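Local coordinates for adhesion G-protein coupled receptor G6 (Danio rerio, PDB 6V55) that probably mediates cell adhesion through its calcium-binding extracellular region and passes signals to G proteins during myelination, at residues 563-568 with 606-611; 600-605 with 638-643; 647-652 with 716-721; 672-677 with 696-701. All blocks are in the same frame, centred on the assembly; numbering follows the deposited sequence.

Contact 1: residues 563-568 with 606-611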
loop_
_atom_site.group_PDB
_atom_site.type_symbol
_atom_site.label_atom_id
_atom_site.label_comp_id
_atom_site.label_asym_id
_atom_site.label_seq_id
_atom_site.Cartn_x
_atom_site.Cartn_y
_atom_site.Cartn_z
ATOM N N THR A 563 -17.528 24.413 -8.034
ATOM C CA THR A 563 -16.557 23.923 -7.089
ATOM C C THR A 563 -15.146 23.904 -7.639
ATOM O O THR A 563 -14.214 23.723 -6.846
ATOM C CB THR A 563 -16.977 22.551 -6.584
ATOM O OG1 THR A 563 -16.930 21.598 -7.651
ATOM C CG2 THR A 563 -18.399 22.631 -6.073
ATOM N N ILE A 564 -14.958 24.055 -8.956
ATOM C CA ILE A 564 -13.644 24.466 -9.445
ATOM C C ILE A 564 -13.296 25.823 -8.862
ATOM O O ILE A 564 -12.261 25.969 -8.206
ATOM C CB ILE A 564 -13.592 24.467 -10.982
ATOM C CG1 ILE A 564 -13.883 23.048 -11.444
ATOM C CG2 ILE A 564 -12.229 24.859 -11.445
ATOM C CD1 ILE A 564 -14.223 22.866 -12.913
ATOM N N ILE A 565 -14.238 26.770 -8.937
ATOM C CA ILE A 565 -14.007 28.148 -8.486
ATOM C C ILE A 565 -13.940 28.241 -6.956
ATOM O O ILE A 565 -13.150 29.025 -6.412
ATOM C CB ILE A 565 -15.095 29.068 -9.084
ATOM C CG1 ILE A 565 -15.217 28.841 -10.603
ATOM C CG2 ILE A 565 -14.786 30.525 -8.820
ATOM C CD1 ILE A 565 -14.023 29.299 -11.443
ATOM N N SER A 566 -14.721 27.421 -6.242
ATOM C CA SER A 566 -14.623 27.355 -4.782
ATOM C C SER A 566 -13.276 26.813 -4.317
ATOM O O SER A 566 -12.727 27.294 -3.315
ATOM C CB SER A 566 -15.726 26.469 -4.222
ATOM O OG SER A 566 -15.671 26.395 -2.805
ATOM N N ASN A 567 -12.726 25.831 -5.044
ATOM C CA ASN A 567 -11.419 25.300 -4.702
ATOM C C ASN A 567 -10.300 26.274 -5.042
ATOM O O ASN A 567 -9.271 26.287 -4.358
ATOM C CB ASN A 567 -11.164 24.015 -5.449
ATOM C CG ASN A 567 -11.943 22.861 -4.928
ATOM O OD1 ASN A 567 -12.641 22.966 -3.922
ATOM N ND2 ASN A 567 -11.879 21.746 -5.652
ATOM N N VAL A 568 -10.452 27.089 -6.093
ATOM C CA VAL A 568 -9.418 28.101 -6.310
ATOM C C VAL A 568 -9.558 29.250 -5.325
ATOM O O VAL A 568 -8.598 29.987 -5.127
ATOM C CB VAL A 568 -9.338 28.668 -7.746
ATOM C CG1 VAL A 568 -9.471 27.568 -8.793
ATOM C CG2 VAL A 568 -10.305 29.801 -8.001
ATOM N N LYS A 606 -18.265 25.099 -0.669
ATOM C CA LYS A 606 -17.706 25.497 0.621
ATOM C C LYS A 606 -17.523 27.013 0.718
ATOM O O LYS A 606 -17.953 27.614 1.707
ATOM C CB LYS A 606 -16.395 24.750 0.879
ATOM C CG LYS A 606 -15.869 24.858 2.329
ATOM C CD LYS A 606 -14.317 24.919 2.359
ATOM C CE LYS A 606 -13.750 25.589 3.626
ATOM N NZ LYS A 606 -13.431 27.045 3.442
ATOM N N ASN A 607 -16.975 27.664 -0.316
ATOM C CA ASN A 607 -16.751 29.110 -0.260
ATOM C C ASN A 607 -17.596 29.930 -1.240
ATOM O O ASN A 607 -17.337 31.134 -1.396
ATOM C CB ASN A 607 -15.282 29.442 -0.516
ATOM C CG ASN A 607 -14.354 28.708 0.399
ATOM O OD1 ASN A 607 -14.374 28.908 1.617
ATOM N ND2 ASN A 607 -13.505 27.860 -0.182
ATOM N N LEU A 608 -18.584 29.326 -1.905
ATOM C CA LEU A 608 -19.312 29.989 -2.982
ATOM C C LEU A 608 -20.692 29.373 -3.124
ATOM O O LEU A 608 -20.812 28.171 -3.379
ATOM C CB LEU A 608 -18.576 29.859 -4.314
ATOM C CG LEU A 608 -19.296 30.519 -5.492
ATOM C CD1 LEU A 608 -19.337 32.017 -5.336
ATOM C CD2 LEU A 608 -18.687 30.142 -6.821
ATOM N N VAL A 609 -21.729 30.193 -2.994
ATOM C CA VAL A 609 -23.084 29.769 -3.320
ATOM C C VAL A 609 -23.650 30.743 -4.342
ATOM O O VAL A 609 -23.463 31.961 -4.212
ATOM C CB VAL A 609 -23.964 29.649 -2.060
ATOM C CG1 VAL A 609 -23.907 30.893 -1.172
ATOM C CG2 VAL A 609 -25.364 29.292 -2.418
ATOM N N VAL A 610 -24.216 30.208 -5.433
ATOM C CA VAL A 610 -24.846 31.052 -6.446
ATOM C C VAL A 610 -26.281 30.582 -6.603
ATOM O O VAL A 610 -26.607 29.408 -6.389
ATOM C CB VAL A 610 -24.112 31.083 -7.821
ATOM C CG1 VAL A 610 -22.628 31.461 -7.663
ATOM C CG2 VAL A 610 -24.266 29.794 -8.630
ATOM N N GLY A 611 -27.154 31.520 -6.920
ATOM C CA GLY A 611 -28.572 31.216 -6.997
ATOM C C GLY A 611 -29.230 32.027 -8.082
ATOM O O GLY A 611 -28.828 33.158 -8.372
#
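The hydroxyl of Ser566 reaches Asn607 because OG stands opposite the backbone N about CA–CB (chi1 -179°), while the Asn607 carboxamide is swung beside its own backbone N (chi1 -54°), which brings it against the Ser566 carbonyl. Two bonds result. Asn607 N donates to Ser566 OG at 3.1 Å, nearly straight at 164°. Asn607 ND2 donates to Ser566 O at 3.3 Å, although the placement of that amide nitrogen is less certain. Ser566 thus offers both its hydroxyl and its main-chain carbonyl, and the carbonyl lies in the last turn of helix 555-568, where few later backbone N-H groups remain to donate to it. A serine suits this spot, being small enough to let the loop approach while still supplying an acceptor; its OG also has a weak bond to Ser605 OG. On the solvent side the bent chain of Lys606 curls back and NZ donates to Asn607 OD1 at 2.8 Å, which should help to fix the rotation of the amide. A leucine in place of Asn607 would probably leave the Lys606 ammonium without its neighbouring acceptor and end the tentative ND2 bond to Ser566. Below this polar layer, Leu608 CD2 meets Ile565 CB at 4.4 Å, a loose apolar touch. Ile565 also packs on helices 534-550 and 573-593, and Leu608 on Phe677, extending the apolar layer. Such docking of a helix end onto the turn that leads into a strand is consistent with the GAIN fold, in which a helical subdomain is joined to a β-sandwich subdomain.

Contact 2: residues 600-605 with 638-643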
loop_
_atom_site.group_PDB
_atom_site.type_symbol
_atom_site.label_atom_id
_atom_site.label_comp_id
_atom_site.label_asym_id
_atom_site.label_seq_id
_atom_site.Cartn_x
_atom_site.Cartn_y
_atom_site.Cartn_z
ATOM N N SER A 600 -36.816 28.506 -8.335
ATOM C CA SER A 600 -35.451 28.940 -8.052
ATOM C C SER A 600 -34.509 27.742 -8.052
ATOM O O SER A 600 -34.936 26.595 -7.894
ATOM C CB SER A 600 -35.347 29.679 -6.709
ATOM O OG SER A 600 -35.437 28.778 -5.642
ATOM N N LEU A 601 -33.215 28.026 -8.234
ATOM C CA LEU A 601 -32.170 27.005 -8.201
ATOM C C LEU A 601 -30.960 27.556 -7.464
ATOM O O LEU A 601 -30.490 28.647 -7.776
ATOM C CB LEU A 601 -31.764 26.566 -9.613
ATOM C CG LEU A 601 -30.543 25.630 -9.669
ATOM C CD1 LEU A 601 -30.803 24.319 -8.931
ATOM C CD2 LEU A 601 -30.066 25.328 -11.064
ATOM N N THR A 602 -30.445 26.806 -6.506
ATOM C CA THR A 602 -29.286 27.219 -5.731
ATOM C C THR A 602 -28.159 26.207 -5.919
ATOM O O THR A 602 -28.394 24.996 -5.879
ATOM C CB THR A 602 -29.673 27.337 -4.268
ATOM O OG1 THR A 602 -30.909 28.066 -4.155
ATOM C CG2 THR A 602 -28.646 28.056 -3.517
ATOM N N ILE A 603 -26.940 26.693 -6.163
ATOM C CA ILE A 603 -25.770 25.827 -6.306
ATOM C C ILE A 603 -24.756 26.199 -5.236
ATOM O O ILE A 603 -24.206 27.302 -5.256
ATOM C CB ILE A 603 -25.134 25.920 -7.695
ATOM C CG1 ILE A 603 -26.089 25.400 -8.754
ATOM C CG2 ILE A 603 -23.922 25.065 -7.716
ATOM C CD1 ILE A 603 -26.529 26.466 -9.603
ATOM N N SER A 604 -24.502 25.284 -4.316
ATOM C CA SER A 604 -23.665 25.576 -3.168
ATOM C C SER A 604 -22.306 24.900 -3.270
ATOM O O SER A 604 -22.118 23.906 -3.984
ATOM C CB SER A 604 -24.343 25.134 -1.868
ATOM O OG SER A 604 -23.746 25.760 -0.743
ATOM N N SER A 605 -21.363 25.454 -2.519
ATOM C CA SER A 605 -20.045 24.876 -2.319
ATOM C C SER A 605 -19.534 25.395 -0.983
ATOM O O SER A 605 -20.265 26.081 -0.260
ATOM C CB SER A 605 -19.111 25.250 -3.461
ATOM O OG SER A 605 -18.959 26.657 -3.470
ATOM N N ILE A 638 -28.981 30.212 0.355
ATOM C CA ILE A 638 -29.623 31.434 -0.115
ATOM C C ILE A 638 -31.091 31.408 0.282
ATOM O O ILE A 638 -31.826 30.486 -0.095
ATOM C CB ILE A 638 -29.475 31.618 -1.630
ATOM C CG1 ILE A 638 -28.030 31.923 -1.972
ATOM C CG2 ILE A 638 -30.332 32.783 -2.133
ATOM C CD1 ILE A 638 -27.784 31.938 -3.461
ATOM N N ASP A 639 -31.511 32.418 1.043
ATOM C CA ASP A 639 -32.918 32.725 1.277
ATOM C C ASP A 639 -33.373 33.709 0.203
ATOM O O ASP A 639 -32.831 34.816 0.103
ATOM C CB ASP A 639 -33.083 33.323 2.674
ATOM C CG ASP A 639 -34.507 33.236 3.214
ATOM O OD1 ASP A 639 -35.494 33.391 2.451
ATOM O OD2 ASP A 639 -34.630 33.043 4.444
ATOM N N PHE A 640 -34.383 33.327 -0.580
ATOM C CA PHE A 640 -34.831 34.166 -1.686
ATOM C C PHE A 640 -35.970 35.110 -1.323
ATOM O O PHE A 640 -36.271 36.021 -2.100
ATOM C CB PHE A 640 -35.285 33.296 -2.858
ATOM C CG PHE A 640 -34.154 32.689 -3.646
ATOM C CD1 PHE A 640 -33.769 31.369 -3.419
ATOM C CD2 PHE A 640 -33.488 33.430 -4.623
ATOM C CE1 PHE A 640 -32.747 30.806 -4.138
ATOM C CE2 PHE A 640 -32.455 32.866 -5.362
ATOM C CZ PHE A 640 -32.084 31.557 -5.115
ATOM N N ASP A 641 -36.635 34.899 -0.194
ATOM C CA ASP A 641 -37.849 35.632 0.139
ATOM C C ASP A 641 -37.671 36.595 1.293
ATOM O O ASP A 641 -38.134 37.730 1.223
ATOM C CB ASP A 641 -38.976 34.649 0.482
ATOM C CG ASP A 641 -39.333 33.730 -0.680
ATOM O OD1 ASP A 641 -38.844 33.964 -1.812
ATOM O OD2 ASP A 641 -40.101 32.765 -0.456
ATOM N N SER A 642 -37.012 36.168 2.351
ATOM C CA SER A 642 -36.900 36.915 3.590
ATOM C C SER A 642 -35.439 37.269 3.835
ATOM O O SER A 642 -34.553 36.855 3.096
ATOM C CB SER A 642 -37.452 36.088 4.751
ATOM O OG SER A 642 -37.144 34.712 4.569
ATOM N N GLU A 643 -35.196 38.058 4.878
ATOM C CA GLU A 643 -33.869 38.175 5.471
ATOM C C GLU A 643 -33.744 37.071 6.517
ATOM O O GLU A 643 -34.440 37.095 7.536
ATOM C CB GLU A 643 -33.659 39.552 6.096
ATOM C CG GLU A 643 -32.404 39.634 6.968
ATOM C CD GLU A 643 -32.180 41.002 7.608
ATOM O OE1 GLU A 643 -33.048 41.903 7.478
ATOM O OE2 GLU A 643 -31.114 41.168 8.245
#
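The ring of Phe640 is sandwiched between Ser600 and Ile638, with Thr602 beside it. Ser600 CB lies over one face, 4.0 Å from the ring centroid and 19° off the normal, a CH-pi contact displaced toward the rim. On the opposite face CG2 of Ile638, two residues back in the same segment, sits over the centre, 3.6 Å above the plane. Thr602 OG1 comes in at the edge, in the ring plane, 3.3 Å from Phe640 CE1, where the partly positive ring hydrogens can face an oxygen. A β-branched threonine suits this place: OG1 lies beside the backbone N and CG2 opposite it (chi1 -47°), which sends the hydroxyl to the ring edge and Thr602 CG2 to Ile638 CD1, at 4.0 Å. An alanine in place of Phe640 would probably open a gap between Ser600 and Ile638 and deprive the Thr602 hydroxyl of the ring edge. Further out, Ser613 and Leu625 also touch the ring. Beyond it, Asp639 OD1 accepts from Asp641 N (3.3 Å), an Asx turn, and from Ser642 N (3.2 Å), completing the Asx motif; together they probably help to set the backbone carrying Phe640. The contact joins strand 600-603 to strand 637-639 and the turn after it, outermost strands within the chain of two different sheets, through ring packing and methyl groups, making shape more important here than directional bonding.

Contact 3: residues 647-652 with 716-721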
loop_
_atom_site.group_PDB
_atom_site.type_symbol
_atom_site.label_atom_id
_atom_site.label_comp_id
_atom_site.label_asym_id
_atom_site.label_seq_id
_atom_site.Cartn_x
_atom_site.Cartn_y
_atom_site.Cartn_z
ATOM N N ALA A 647 -27.923 36.679 9.131
ATOM C CA ALA A 647 -27.511 36.677 7.735
ATOM C C ALA A 647 -26.129 37.293 7.577
ATOM O O ALA A 647 -25.736 38.200 8.316
ATOM C CB ALA A 647 -28.513 37.437 6.872
ATOM N N LEU A 648 -25.379 36.764 6.612
ATOM C CA LEU A 648 -24.068 37.303 6.268
ATOM C C LEU A 648 -24.133 38.324 5.142
ATOM O O LEU A 648 -23.264 39.207 5.069
ATOM C CB LEU A 648 -23.120 36.167 5.869
ATOM C CG LEU A 648 -23.120 34.950 6.802
ATOM C CD1 LEU A 648 -22.217 33.867 6.246
ATOM C CD2 LEU A 648 -22.691 35.351 8.208
ATOM N N ALA A 649 -25.136 38.220 4.270
ATOM C CA ALA A 649 -25.365 39.217 3.232
ATOM C C ALA A 649 -26.859 39.310 2.954
ATOM O O ALA A 649 -27.523 38.282 2.777
ATOM C CB ALA A 649 -24.598 38.874 1.961
ATOM N N VAL A 650 -27.399 40.533 2.973
ATOM C CA VAL A 650 -28.789 40.798 2.614
ATOM C C VAL A 650 -28.791 41.786 1.460
ATOM O O VAL A 650 -28.085 42.803 1.507
ATOM C CB VAL A 650 -29.607 41.372 3.787
ATOM C CG1 VAL A 650 -31.106 41.369 3.463
ATOM C CG2 VAL A 650 -29.345 40.626 5.077
ATOM N N VAL A 651 -29.579 41.490 0.425
ATOM C CA VAL A 651 -29.764 42.376 -0.718
ATOM C C VAL A 651 -31.255 42.640 -0.854
ATOM O O VAL A 651 -32.039 41.706 -1.053
ATOM C CB VAL A 651 -29.196 41.772 -2.010
ATOM C CG1 VAL A 651 -29.555 42.642 -3.211
ATOM C CG2 VAL A 651 -27.687 41.592 -1.905
ATOM N N THR A 652 -31.648 43.901 -0.745
ATOM C CA THR A 652 -33.041 44.306 -0.875
ATOM C C THR A 652 -33.195 45.155 -2.125
ATOM O O THR A 652 -32.564 46.213 -2.241
ATOM C CB THR A 652 -33.505 45.084 0.351
ATOM O OG1 THR A 652 -33.527 44.202 1.481
ATOM C CG2 THR A 652 -34.898 45.648 0.111
ATOM N N ILE A 716 -27.928 47.037 0.216
ATOM C CA ILE A 716 -26.976 45.934 0.309
ATOM C C ILE A 716 -26.391 45.949 1.711
ATOM O O ILE A 716 -25.701 46.902 2.090
ATOM C CB ILE A 716 -25.851 46.056 -0.733
ATOM C CG1 ILE A 716 -26.412 46.290 -2.145
ATOM C CG2 ILE A 716 -24.858 44.884 -0.625
ATOM C CD1 ILE A 716 -26.719 45.057 -2.909
ATOM N N GLU A 717 -26.659 44.904 2.480
ATOM C CA GLU A 717 -26.112 44.769 3.826
ATOM C C GLU A 717 -25.169 43.583 3.819
ATOM O O GLU A 717 -25.581 42.481 3.456
ATOM C CB GLU A 717 -27.224 44.569 4.868
ATOM C CG GLU A 717 -26.752 44.008 6.222
ATOM C CD GLU A 717 -27.907 43.627 7.150
ATOM O OE1 GLU A 717 -28.951 44.330 7.127
ATOM O OE2 GLU A 717 -27.767 42.624 7.898
ATOM N N ILE A 718 -23.902 43.804 4.166
ATOM C CA ILE A 718 -22.940 42.708 4.264
ATOM C C ILE A 718 -22.356 42.687 5.668
ATOM O O ILE A 718 -22.027 43.737 6.232
ATOM C CB ILE A 718 -21.801 42.781 3.216
ATOM C CG1 ILE A 718 -22.265 43.378 1.892
ATOM C CG2 ILE A 718 -21.292 41.390 2.928
ATOM C CD1 ILE A 718 -21.159 43.676 0.950
ATOM N N ALA A 719 -22.235 41.485 6.228
ATOM C CA ALA A 719 -21.574 41.285 7.509
ATOM C C ALA A 719 -20.070 41.442 7.356
ATOM O O ALA A 719 -19.493 41.043 6.341
ATOM C CB ALA A 719 -21.887 39.899 8.058
ATOM N N HIS A 720 -19.436 42.024 8.374
ATOM C CA HIS A 720 -17.992 42.195 8.379
ATOM C C HIS A 720 -17.290 40.865 8.609
ATOM O O HIS A 720 -17.871 39.901 9.118
ATOM C CB HIS A 720 -17.571 43.168 9.467
ATOM C CG HIS A 720 -18.181 44.521 9.331
ATOM N ND1 HIS A 720 -18.368 45.362 10.407
ATOM C CD2 HIS A 720 -18.643 45.187 8.247
ATOM C CE1 HIS A 720 -18.914 46.491 9.992
ATOM N NE2 HIS A 720 -19.086 46.412 8.685
ATOM N N LEU A 721 -16.017 40.815 8.218
ATOM C CA LEU A 721 -15.216 39.654 8.577
ATOM C C LEU A 721 -14.756 39.743 10.027
ATOM O O LEU A 721 -14.855 38.764 10.773
ATOM C CB LEU A 721 -14.029 39.522 7.627
ATOM C CG LEU A 721 -14.396 39.206 6.172
ATOM C CD1 LEU A 721 -13.193 39.270 5.241
ATOM C CD2 LEU A 721 -15.030 37.854 6.066
#
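Val651 and Ile716 lie side by side and point the same way, with Ile716 CD1 set against both valine methyls, 3.7 Å from CG1 and equally far from CG2. The isoleucine brings that methyl over because CG1 is opposite the carbonyl carbon (chi1 -50°) and the chain then bends at chi2 (-88°). On the same face Ala649 CB meets Ile718 CG2 at 4.3 Å; the small alanine and the branched aliphatics suit a packed interior, and Val698 of the facing sheet touches all four residues. Phe674 and Phe676 add to this cover, and a separate chain, probably the receptor's own C-terminal segment cleaved at the GPS, packs against Ile716 and Ile718. The segments are adjacent antiparallel strands in one sheet of the GAIN β-sandwich, with Val650 and Glu717 forming a hydrogen-bonded pair between two non-hydrogen-bonded ones. Val650 N donates to Glu717 O at 2.7 Å, in the carbonyl plane, and Glu717 N returns a bond of 2.7 Å to Val650 O. Beyond them Ala719 N donates to Leu648 O at 2.8 Å, beside a classic β bulge where Leu648 and Ala649 both face Ala627. On the other face of the sheet the extended Glu717 side chain runs alongside Val650, OE2 lying 3.8 Å from Val650 CG2. Its OE1 forms salt bridges to Arg715 and Arg760, which probably offset the nearby carboxylate of Glu643.

Contact 4: residues 672-677 with 696-701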
loop_
_atom_site.group_PDB
_atom_site.type_symbol
_atom_site.label_atom_id
_atom_site.label_comp_id
_atom_site.label_asym_id
_atom_site.label_seq_id
_atom_site.Cartn_x
_atom_site.Cartn_y
_atom_site.Cartn_z
ATOM N N ILE A 672 -33.698 36.906 -11.161
ATOM C CA ILE A 672 -32.818 37.543 -10.187
ATOM C C ILE A 672 -31.653 36.601 -9.963
ATOM O O ILE A 672 -31.855 35.395 -9.816
ATOM C CB ILE A 672 -33.527 37.835 -8.855
ATOM C CG1 ILE A 672 -34.920 38.390 -9.121
ATOM C CG2 ILE A 672 -32.686 38.800 -8.007
ATOM C CD1 ILE A 672 -35.632 38.957 -7.918
ATOM N N ASN A 673 -30.445 37.142 -9.963
ATOM C CA ASN A 673 -29.223 36.393 -9.717
ATOM C C ASN A 673 -28.666 36.772 -8.355
ATOM O O ASN A 673 -28.768 37.920 -7.928
ATOM C CB ASN A 673 -28.186 36.705 -10.797
ATOM C CG ASN A 673 -28.717 36.456 -12.200
ATOM O OD1 ASN A 673 -29.443 35.499 -12.423
ATOM N ND2 ASN A 673 -28.373 37.328 -13.147
ATOM N N PHE A 674 -28.047 35.820 -7.676
ATOM C CA PHE A 674 -27.478 36.127 -6.370
ATOM C C PHE A 674 -26.247 35.255 -6.201
ATOM O O PHE A 674 -26.315 34.052 -6.450
ATOM C CB PHE A 674 -28.514 35.866 -5.269
ATOM C CG PHE A 674 -28.107 36.323 -3.891
ATOM C CD1 PHE A 674 -27.378 35.482 -3.043
ATOM C CD2 PHE A 674 -28.526 37.550 -3.402
ATOM C CE1 PHE A 674 -27.016 35.877 -1.767
ATOM C CE2 PHE A 674 -28.173 37.957 -2.107
ATOM C CZ PHE A 674 -27.424 37.105 -1.290
ATOM N N MET A 675 -25.126 35.857 -5.797
ATOM C CA MET A 675 -23.899 35.132 -5.463
ATOM C C MET A 675 -23.378 35.611 -4.116
ATOM O O MET A 675 -23.397 36.812 -3.825
ATOM C CB MET A 675 -22.793 35.336 -6.512
ATOM C CG MET A 675 -23.244 35.153 -7.940
ATOM S SD MET A 675 -22.001 35.478 -9.172
ATOM C CE MET A 675 -23.007 36.502 -10.251
ATOM N N PHE A 676 -22.912 34.677 -3.293
ATOM C CA PHE A 676 -22.260 35.008 -2.032
ATOM C C PHE A 676 -20.858 34.424 -2.071
ATOM O O PHE A 676 -20.695 33.210 -2.251
ATOM C CB PHE A 676 -23.061 34.466 -0.842
ATOM C CG PHE A 676 -22.387 34.654 0.488
ATOM C CD1 PHE A 676 -21.701 33.598 1.102
ATOM C CD2 PHE A 676 -22.456 35.876 1.135
ATOM C CE1 PHE A 676 -21.074 33.776 2.323
ATOM C CE2 PHE A 676 -21.844 36.066 2.365
ATOM C CZ PHE A 676 -21.144 35.019 2.957
ATOM N N PHE A 677 -19.849 35.274 -1.900
ATOM C CA PHE A 677 -18.457 34.833 -1.893
ATOM C C PHE A 677 -17.987 34.758 -0.443
ATOM O O PHE A 677 -17.835 35.784 0.225
ATOM C CB PHE A 677 -17.581 35.771 -2.716
ATOM C CG PHE A 677 -17.768 35.636 -4.203
ATOM C CD1 PHE A 677 -18.788 36.324 -4.861
ATOM C CD2 PHE A 677 -16.914 34.827 -4.951
ATOM C CE1 PHE A 677 -18.961 36.204 -6.233
ATOM C CE2 PHE A 677 -17.073 34.705 -6.337
ATOM C CZ PHE A 677 -18.097 35.401 -6.971
ATOM N N TYR A 696 -17.554 40.071 3.371
ATOM C CA TYR A 696 -17.841 39.134 2.303
ATOM C C TYR A 696 -18.186 39.924 1.049
ATOM O O TYR A 696 -18.460 41.123 1.105
ATOM C CB TYR A 696 -18.984 38.207 2.698
ATOM C CG TYR A 696 -18.640 37.379 3.903
ATOM C CD1 TYR A 696 -17.863 36.235 3.769
ATOM C CD2 TYR A 696 -19.063 37.747 5.184
ATOM C CE1 TYR A 696 -17.523 35.463 4.876
ATOM C CE2 TYR A 696 -18.723 36.979 6.301
ATOM C CZ TYR A 696 -17.955 35.839 6.128
ATOM O OH TYR A 696 -17.598 35.066 7.203
ATOM N N VAL A 697 -18.156 39.266 -0.101
ATOM C CA VAL A 697 -18.588 39.914 -1.334
ATOM C C VAL A 697 -19.891 39.273 -1.766
ATOM O O VAL A 697 -19.967 38.047 -1.927
ATOM C CB VAL A 697 -17.536 39.817 -2.438
ATOM C CG1 VAL A 697 -17.992 40.645 -3.614
ATOM C CG2 VAL A 697 -16.219 40.329 -1.911
ATOM N N VAL A 698 -20.917 40.094 -1.936
ATOM C CA VAL A 698 -22.206 39.633 -2.422
ATOM C C VAL A 698 -22.462 40.294 -3.771
ATOM O O VAL A 698 -22.120 41.464 -3.980
ATOM C CB VAL A 698 -23.327 39.911 -1.390
ATOM C CG1 VAL A 698 -23.489 41.400 -1.035
ATOM C CG2 VAL A 698 -24.638 39.303 -1.810
ATOM N N ALA A 699 -22.970 39.511 -4.721
ATOM C CA ALA A 699 -23.355 40.048 -6.014
ATOM C C ALA A 699 -24.835 39.815 -6.299
ATOM O O ALA A 699 -25.453 38.879 -5.769
ATOM C CB ALA A 699 -22.511 39.460 -7.146
ATOM N N SER A 700 -25.401 40.687 -7.137
ATOM C CA SER A 700 -26.763 40.512 -7.620
ATOM C C SER A 700 -26.919 41.215 -8.952
ATOM O O SER A 700 -26.214 42.187 -9.230
ATOM C CB SER A 700 -27.798 41.053 -6.640
ATOM O OG SER A 700 -29.081 40.540 -6.958
ATOM N N SER A 701 -27.854 40.716 -9.766
ATOM C CA SER A 701 -28.205 41.326 -11.049
ATOM C C SER A 701 -29.556 40.770 -11.465
ATOM O O SER A 701 -30.069 39.821 -10.866
ATOM C CB SER A 701 -27.171 41.039 -12.148
ATOM O OG SER A 701 -27.281 39.695 -12.603
#
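This is antiparallel β pairing between strands 671-677 and 697-701, the latter an edge, within this chain, of the four-stranded sheet in the GAIN β-sandwich. Met675 and Ala699 exchange two backbone bonds, 3.0 Å from Met675 N to Ala699 O and 2.9 Å from Ala699 N to Met675 O, and Phe677 N reaches Val697 O at 2.8 Å. At the Asn673 end, side chains add to the pairing. Ser700 OG donates to Asn673 O at 2.8 Å, almost in line with the carbonyl bond, while Asn673 ND2 gives a 2.7 Å bond to Ser701 OG close to its amide plane. Small serines permit such short bonds. Phe674 and Phe676 hold CG opposite the backbone N (chi1 -172° and 175°), carrying rings that suit the interior between sheets to Val698 and Tyr696. Phe676 CZ sits over one face of the Tyr696 ring, off centre, 3.6 Å from Tyr696 CG, the planes tilted by 37°; Phe674 CZ meets Val698 CG2 at 3.6 Å. There strand 623-628 of the second sheet packs on both phenylalanines, whereas Asn673 and Met675 rest on helix 573-593; past Val698 and Ala699 a separate chain, probably the GPS-cleaved C-terminal segment, continues the sheet.

Overall arrangement
From the N terminus, contact 1 opens on helix 555-568. Contact 2 opens at 600-605, before contact 1 closes on 606-611, and itself closes at 638-643, so the two loops cross. Contact 3 then starts at 647-652 and shuts only at 716-721; contact 4, from 672-677 to 696-701, falls wholly within that span. Contact 1 ties the helices to the four-stranded sheet, whose inner strand 608-614 bonds to strands 600-603 and 671-677, linking it to contacts 2 and 4. Contacts 2 and 3 share the six-stranded sheet. Contacts 2 and 4 meet through Ile638 and Phe674, and contacts 3 and 4 through Leu648 and Phe676, packing one sheet against the other.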